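Local coordinates for polysaccharide deacetylase (Streptococcus pyogenes, PDB 6DQ3), which removes N-acetyl groups from the cell wall linkage unit of streptococcal rhamnopolysaccharides, as a zinc-dependent deacetylase of carbohydrate esterase family 4, at residues A[129-134]-A[165-170]. Residues are numbered along the deposited sequence; the frame is centred on the assembly and turned at random.
Sequences SFQDHT and QNTIAI. With ZN (zinc ion), chain D.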
ATOM      1  N   SER A 129       1.253   6.717  -6.005  1.00 28.50           N
ATOM      2  CA  SER A 129       1.622   5.575  -6.830  1.00 30.69           C
ATOM      3  C   SER A 129       0.538   4.510  -6.731  1.00 32.83           C
ATOM      4  O   SER A 129      -0.094   4.333  -5.686  1.00 32.01           O
ATOM      5  CB  SER A 129       2.978   5.000  -6.396  1.00 33.86           C
ATOM      6  OG  SER A 129       3.380   3.927  -7.226  1.00 35.95           O
ATOM      7  N   PHE A 130       0.322   3.794  -7.828  1.00 24.77           N
ATOM      8  CA  PHE A 130      -0.746   2.806  -7.897  1.00 25.23           C
ATOM      9  C   PHE A 130      -0.185   1.469  -8.358  1.00 27.92           C
ATOM     10  O   PHE A 130       0.260   1.324  -9.502  1.00 30.92           O
ATOM     11  CB  PHE A 130      -1.861   3.325  -8.791  1.00 30.08           C
ATOM     12  CG  PHE A 130      -2.440   4.598  -8.269  1.00 29.66           C
ATOM     13  CD1 PHE A 130      -3.397   4.566  -7.275  1.00 32.31           C
ATOM     14  CD2 PHE A 130      -1.967   5.823  -8.705  1.00 31.08           C
ATOM     15  CE1 PHE A 130      -3.908   5.728  -6.754  1.00 27.74           C
ATOM     16  CE2 PHE A 130      -2.477   6.995  -8.187  1.00 33.56           C
ATOM     17  CZ  PHE A 130      -3.446   6.947  -7.207  1.00 28.14           C
ATOM     18  N   GLN A 131      -0.197   0.510  -7.447  1.00 28.34           N
ATOM     19  CA  GLN A 131       0.419  -0.786  -7.637  1.00 27.25           C
ATOM     20  C   GLN A 131      -0.669  -1.861  -7.658  1.00 27.72           C
ATOM     21  O   GLN A 131      -1.869  -1.566  -7.735  1.00 27.87           O
ATOM     22  CB  GLN A 131       1.479  -1.007  -6.553  1.00 28.25           C
ATOM     23  CG  GLN A 131       2.578   0.070  -6.525  1.00 26.18           C
ATOM     24  CD  GLN A 131       3.417   0.114  -7.794  1.00 27.44           C
ATOM     25  OE1 GLN A 131       3.889  -0.912  -8.273  1.00 25.42           O
ATOM     26  NE2 GLN A 131       3.595   1.308  -8.350  1.00 29.03           N
ATOM     27  N   ASP A 132      -0.246  -3.121  -7.603  1.00 26.85           N
ATOM     28  CA  ASP A 132      -1.125  -4.228  -7.946  1.00 25.08           C
ATOM     29  C   ASP A 132      -1.799  -4.844  -6.730  1.00 23.96           C
ATOM     30  O   ASP A 132      -1.178  -5.027  -5.680  1.00 27.07           O
ATOM     31  CB  ASP A 132      -0.331  -5.304  -8.690  1.00 22.82           C
ATOM     32  CG  ASP A 132      -1.217  -6.368  -9.281  1.00 27.26           C
ATOM     33  OD1 ASP A 132      -1.608  -7.295  -8.544  1.00 27.71           O
ATOM     34  OD2 ASP A 132      -1.536  -6.255 -10.477  1.00 30.66           O
ATOM     35  N   HIS A 133      -3.091  -5.162  -6.887  1.00 25.88           N
ATOM     36  CA  HIS A 133      -3.845  -5.891  -5.875  1.00 25.38           C
ATOM     37  C   HIS A 133      -4.758  -6.925  -6.529  1.00 25.47           C
ATOM     38  O   HIS A 133      -5.857  -7.193  -6.034  1.00 24.78           O
ATOM     39  CB  HIS A 133      -4.638  -4.920  -4.996  1.00 27.88           C
ATOM     40  CG  HIS A 133      -4.954  -5.448  -3.629  1.00 26.69           C
ATOM     41  ND1 HIS A 133      -4.113  -6.293  -2.933  1.00 29.34           N
ATOM     42  CD2 HIS A 133      -6.014  -5.225  -2.820  1.00 26.05           C
ATOM     43  CE1 HIS A 133      -4.653  -6.579  -1.761  1.00 27.36           C
ATOM     44  NE2 HIS A 133      -5.809  -5.943  -1.668  1.00 28.76           N
ATOM     45  N   THR A 134      -4.298  -7.505  -7.645  1.00 28.13           N
ATOM     46  CA  THR A 134      -4.971  -8.522  -8.450  1.00 28.40           C
ATOM     47  C   THR A 134      -6.164  -7.958  -9.214  1.00 33.64           C
ATOM     48  O   THR A 134      -6.564  -6.805  -9.013  1.00 34.54           O
ATOM     49  CB  THR A 134      -5.444  -9.721  -7.614  1.00 33.88           C
ATOM     50  OG1 THR A 134      -6.656  -9.388  -6.926  1.00 31.98           O
ATOM     51  CG2 THR A 134      -4.380 -10.174  -6.625  1.00 32.24           C
ATOM     52  N   GLN A 165       2.864   2.950 -17.234  1.00 39.89           N
ATOM     53  CA  GLN A 165       3.864   2.779 -16.194  1.00 36.35           C
ATOM     54  C   GLN A 165       4.388   1.348 -16.214  1.00 37.06           C
ATOM     55  O   GLN A 165       3.974   0.522 -17.030  1.00 33.14           O
ATOM     56  CB  GLN A 165       3.278   3.122 -14.819  1.00 36.16           C
ATOM     57  CG  GLN A 165       2.197   2.148 -14.345  1.00 34.85           C
ATOM     58  CD  GLN A 165       1.579   2.541 -13.013  1.00 39.22           C
ATOM     59  OE1 GLN A 165       1.332   3.716 -12.752  1.00 36.94           O
ATOM     60  NE2 GLN A 165       1.327   1.553 -12.164  1.00 35.82           N
ATOM     61  N   ASN A 166       5.315   1.073 -15.300  1.00 35.00           N
ATOM     62  CA  ASN A 166       5.823  -0.272 -15.037  1.00 34.24           C
ATOM     63  C   ASN A 166       5.528  -0.571 -13.571  1.00 33.76           C
ATOM     64  O   ASN A 166       6.253  -0.117 -12.679  1.00 36.50           O
ATOM     65  CB  ASN A 166       7.314  -0.379 -15.339  1.00 39.40           C
ATOM     66  CG  ASN A 166       7.876  -1.744 -14.994  1.00 43.23           C
ATOM     67  OD1 ASN A 166       7.141  -2.728 -14.911  1.00 41.89           O
ATOM     68  ND2 ASN A 166       9.189  -1.809 -14.792  1.00 46.60           N
ATOM     69  N   THR A 167       4.451  -1.311 -13.321  1.00 31.85           N
ATOM     70  CA  THR A 167       4.076  -1.676 -11.962  1.00 30.10           C
ATOM     71  C   THR A 167       5.077  -2.671 -11.397  1.00 31.48           C
ATOM     72  O   THR A 167       5.390  -3.679 -12.040  1.00 34.36           O
ATOM     73  CB  THR A 167       2.671  -2.278 -11.953  1.00 34.54           C
ATOM     74  OG1 THR A 167       1.755  -1.375 -12.589  1.00 36.66           O
ATOM     75  CG2 THR A 167       2.208  -2.542 -10.529  1.00 32.45           C
ATOM     76  N   ILE A 168       5.582  -2.401 -10.196  1.00 29.58           N
ATOM     77  CA  ILE A 168       6.630  -3.233  -9.613  1.00 30.78           C
ATOM     78  C   ILE A 168       6.233  -3.875  -8.297  1.00 31.67           C
ATOM     79  O   ILE A 168       6.968  -4.751  -7.816  1.00 32.64           O
ATOM     80  CB  ILE A 168       7.940  -2.437  -9.422  1.00 33.38           C
ATOM     81  CG1 ILE A 168       7.734  -1.271  -8.450  1.00 37.81           C
ATOM     82  CG2 ILE A 168       8.438  -1.902 -10.751  1.00 33.48           C
ATOM     83  CD1 ILE A 168       9.035  -0.696  -7.920  1.00 39.39           C
ATOM     84  N   ALA A 169       5.118  -3.475  -7.682  1.00 26.25           N
ATOM     85  CA  ALA A 169       4.765  -3.956  -6.355  1.00 24.59           C
ATOM     86  C   ALA A 169       3.379  -4.576  -6.362  1.00 29.19           C
ATOM     87  O   ALA A 169       2.489  -4.142  -7.100  1.00 27.15           O
ATOM     88  CB  ALA A 169       4.816  -2.816  -5.320  1.00 29.45           C
ATOM     89  N   ILE A 170       3.203  -5.593  -5.519  1.00 29.26           N
ATOM     90  CA  ILE A 170       1.914  -6.249  -5.343  1.00 29.52           C
ATOM     91  C   ILE A 170       1.639  -6.388  -3.852  1.00 26.43           C
ATOM     92  O   ILE A 170       2.556  -6.572  -3.042  1.00 28.63           O
ATOM     93  CB  ILE A 170       1.869  -7.632  -6.046  1.00 31.89           C
ATOM     94  CG1 ILE A 170       0.500  -8.295  -5.865  1.00 26.66           C
ATOM     95  CG2 ILE A 170       2.988  -8.528  -5.517  1.00 28.87           C
ATOM     96  CD1 ILE A 170       0.323  -9.569  -6.666  1.00 29.75           C
TER
HETATM   97 ZN    ZN D 402      -7.440  -6.309  -0.267  1.00 33.15          ZN
HETATM   98  O   HOH W   1       1.740   4.671 -10.171  1.00 32.45           O
HETATM   99  O   HOH W   2       5.624   1.731 -10.582  1.00 31.11           O
HETATM  100  O   HOH W   3      -9.154  -6.503   1.375  1.00 30.86           O
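Gln131 lays its CB and CG over Ala169, whose small methyl probably leaves room for OE1 to reach the backbone. The chain bends at chi2 (-63°), which brings OE1 onto two successive amides: Ile168 N, in the carbonyl plane at 3.0 Å, and Ala169 N, tilted from that plane, at 2.9 Å. Thr167 CG2 touches Gln131 OE1 at 3.3 Å. Gln131 NE2 donates to Ser129 OG and to a water that also bonds Asn166 O, which fixes the amide's rotation. Gln165 donates where Gln131 accepts: its extended chain carries NE2 to Phe130 O (2.9 Å), in the amide plane, and to Thr167 OG1, itself bonded to Asp160; Gln165 OE1 bonds Lys124 and a water held by Phe130 N. Asp132 and Ile170 lie side by side, pointing the same way, Ile170 CD1 3.5 Å from Asp132 OD1. Thr134 N meets OD1 from above the carboxylate plane (53° out of it) in an Asx turn; OD2 bonds Ser155. Between Asp132 and Thr134 in the chain, His133 binds zinc with Asp78 and His137. Two glutamines thus hold the loop entering strand 169-171, while the Asp132–Ile170 bridge, through Ala169 O and Ala171, joins the strands beside the metal site.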